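Local structure of mobilization protein A (2NS6) at residues D58-Y63 / Q138-Y143. The protein nicks one strand of plasmid DNA at the origin of transfer and, as part of the relaxosome, locally unwinds DNA for conjugative transfer. Sequence-based numbering, arbitrary orientation.
Sequences DAADLY and QWFKRY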
loop_
_atom_site.group_PDB
_atom_site.type_symbol
_atom_site.label_atom_id
_atom_site.label_comp_id
_atom_site.label_asym_id
_atom_site.label_seq_id
_atom_site.Cartn_x
_atom_site.Cartn_y
_atom_site.Cartn_z
ATOM N N ASP A 58 8.501 10.303 -2.114
ATOM C CA ASP A 58 9.587 11.149 -2.620
ATOM C C ASP A 58 10.851 10.810 -1.824
ATOM O O ASP A 58 11.919 10.606 -2.398
ATOM C CB ASP A 58 9.281 12.646 -2.420
ATOM C CG ASP A 58 8.281 13.208 -3.433
ATOM O OD1 ASP A 58 8.256 12.759 -4.600
ATOM O OD2 ASP A 58 7.526 14.138 -3.053
ATOM N N ALA A 59 10.719 10.767 -0.498
ATOM C CA ALA A 59 11.846 10.464 0.386
ATOM C C ALA A 59 12.374 9.070 0.088
ATOM O O ALA A 59 13.579 8.871 -0.077
ATOM C CB ALA A 59 11.414 10.561 1.855
ATOM N N ALA A 60 11.470 8.100 0.027
ATOM C CA ALA A 60 11.872 6.736 -0.268
ATOM C C ALA A 60 12.759 6.725 -1.521
ATOM O O ALA A 60 13.810 6.099 -1.521
ATOM C CB ALA A 60 10.638 5.866 -0.481
ATOM N N ASP A 61 12.338 7.425 -2.576
ATOM C CA ASP A 61 13.110 7.486 -3.824
ATOM C C ASP A 61 14.438 8.235 -3.637
ATOM O O ASP A 61 15.455 7.867 -4.220
ATOM C CB ASP A 61 12.319 8.195 -4.937
ATOM C CG ASP A 61 11.221 7.317 -5.554
ATOM O OD1 ASP A 61 10.331 7.884 -6.222
ATOM O OD2 ASP A 61 11.257 6.076 -5.394
ATOM N N LEU A 62 14.426 9.283 -2.824
ATOM C CA LEU A 62 15.623 10.076 -2.606
ATOM C C LEU A 62 16.570 9.541 -1.536
ATOM O O LEU A 62 17.760 9.861 -1.550
ATOM C CB LEU A 62 15.221 11.511 -2.262
ATOM C CG LEU A 62 16.349 12.505 -1.957
ATOM C CD1 LEU A 62 17.247 12.681 -3.180
ATOM C CD2 LEU A 62 15.733 13.828 -1.553
ATOM N N TYR A 63 16.064 8.719 -0.618
ATOM C CA TYR A 63 16.903 8.202 0.462
ATOM C C TYR A 63 17.124 6.695 0.592
ATOM O O TYR A 63 18.117 6.285 1.185
ATOM C CB TYR A 63 16.401 8.746 1.804
ATOM C CG TYR A 63 16.430 10.261 1.885
ATOM C CD1 TYR A 63 15.256 10.996 1.979
ATOM C CD2 TYR A 63 17.635 10.957 1.826
ATOM C CE1 TYR A 63 15.279 12.393 2.003
ATOM C CE2 TYR A 63 17.667 12.348 1.847
ATOM C CZ TYR A 63 16.488 13.057 1.932
ATOM O OH TYR A 63 16.520 14.424 1.912
ATOM N N GLN A 138 16.337 10.869 7.396
ATOM C CA GLN A 138 16.765 9.876 8.388
ATOM C C GLN A 138 15.855 8.658 8.481
ATOM O O GLN A 138 16.252 7.614 8.998
ATOM C CB GLN A 138 16.840 10.519 9.776
ATOM C CG GLN A 138 17.351 9.587 10.869
ATOM C CD GLN A 138 17.171 10.168 12.260
ATOM O OE1 GLN A 138 17.415 11.351 12.484
ATOM N NE2 GLN A 138 16.748 9.332 13.203
ATOM N N TRP A 139 14.631 8.793 7.985
ATOM C CA TRP A 139 13.661 7.705 8.062
ATOM C C TRP A 139 14.099 6.382 7.440
ATOM O O TRP A 139 13.875 5.321 8.023
ATOM C CB TRP A 139 12.327 8.155 7.452
ATOM C CG TRP A 139 11.233 7.118 7.530
ATOM C CD1 TRP A 139 10.946 6.164 6.597
ATOM C CD2 TRP A 139 10.333 6.894 8.623
ATOM N NE1 TRP A 139 9.931 5.360 7.041
ATOM C CE2 TRP A 139 9.534 5.780 8.282
ATOM C CE3 TRP A 139 10.128 7.521 9.860
ATOM C CZ2 TRP A 139 8.542 5.275 9.133
ATOM C CZ3 TRP A 139 9.138 7.017 10.712
ATOM C CH2 TRP A 139 8.360 5.905 10.342
ATOM N N PHE A 140 14.732 6.441 6.271
ATOM C CA PHE A 140 15.147 5.234 5.569
ATOM C C PHE A 140 16.566 4.732 5.872
ATOM O O PHE A 140 17.034 3.753 5.279
ATOM C CB PHE A 140 14.963 5.439 4.060
ATOM C CG PHE A 140 13.551 5.817 3.665
ATOM C CD1 PHE A 140 13.155 7.151 3.615
ATOM C CD2 PHE A 140 12.617 4.830 3.354
ATOM C CE1 PHE A 140 11.843 7.495 3.254
ATOM C CE2 PHE A 140 11.307 5.160 2.994
ATOM C CZ PHE A 140 10.920 6.495 2.945
ATOM N N LYS A 141 17.253 5.398 6.793
ATOM C CA LYS A 141 18.594 4.975 7.166
ATOM C C LYS A 141 18.465 3.642 7.888
ATOM O O LYS A 141 17.349 3.167 8.147
ATOM C CB LYS A 141 19.246 6.018 8.084
ATOM C CG LYS A 141 19.558 7.344 7.391
ATOM C CD LYS A 141 19.898 8.447 8.392
ATOM C CE LYS A 141 20.356 9.718 7.685
ATOM N NZ LYS A 141 19.835 10.956 8.359
ATOM N N ARG A 142 19.605 3.031 8.197
ATOM C CA ARG A 142 19.624 1.756 8.896
ATOM C C ARG A 142 19.043 1.935 10.285
ATOM O O ARG A 142 19.153 3.004 10.879
ATOM C CB ARG A 142 21.058 1.231 8.988
ATOM C CG ARG A 142 21.690 1.000 7.627
ATOM C CD ARG A 142 23.138 0.542 7.719
ATOM N NE ARG A 142 23.760 0.499 6.396
ATOM C CZ ARG A 142 23.360 -0.293 5.403
ATOM N NH1 ARG A 142 22.335 -1.119 5.573
ATOM N NH2 ARG A 142 23.983 -0.253 4.233
ATOM N N TYR A 143 18.418 0.880 10.792
ATOM C CA TYR A 143 17.803 0.904 12.114
ATOM C C TYR A 143 18.865 0.769 13.198
ATOM O O TYR A 143 19.842 0.043 13.027
ATOM C CB TYR A 143 16.809 -0.250 12.234
ATOM C CG TYR A 143 16.069 -0.309 13.546
ATOM C CD1 TYR A 143 15.204 0.714 13.926
ATOM C CD2 TYR A 143 16.200 -1.408 14.393
ATOM C CE1 TYR A 143 14.483 0.639 15.113
ATOM C CE2 TYR A 143 15.484 -1.492 15.580
ATOM C CZ TYR A 143 14.627 -0.469 15.933
ATOM O OH TYR A 143 13.894 -0.562 17.097
#
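Phe140 lays its ring against the last turns of helix 53-63, meeting Ala59, Ala60 and Tyr63 in a buried, apolar contact away from the manganese sites and the active-site tyrosine of the relaxase. The phenylalanine lies in the loop near the short helix 136-139, so the contact packs this loop onto helix 53-63. With CG anti to the carbonyl carbon (chi1 -56°), the ring projects toward the helix and lies over its backbone. Ala60 CA sits over one face in a CH-pi contact, 3.6 Å from the ring centroid and 23° off the normal, displaced toward the rim; Ala60 CB reaches Phe140 CZ at 3.5 Å. At the ring edge, near its plane, Ala59 CB touches Phe140 CE1 at 3.4 Å. Such closeness suits alanine, whose lone methyl lets an aromatic ring approach the helix backbone. One turn on, Tyr63 offers its CB to Phe140 CD1 at 4.0 Å, while its phenol leads away, with Leu62 CG over one face. Over the centre of the opposite face of Phe140 stands Trp139 CD1, 3.5 Å above the plane, the indole presenting its edge. Tyr56, earlier on the same helix, meets the rings of both Phe140 and Trp139, and its hydroxyl is hydrogen-bonded to Trp139 NE1. With no hydrogen bond or salt bridge joining the two segments directly, their attachment rests on close shape fit, dispersion and the burial of nonpolar surface.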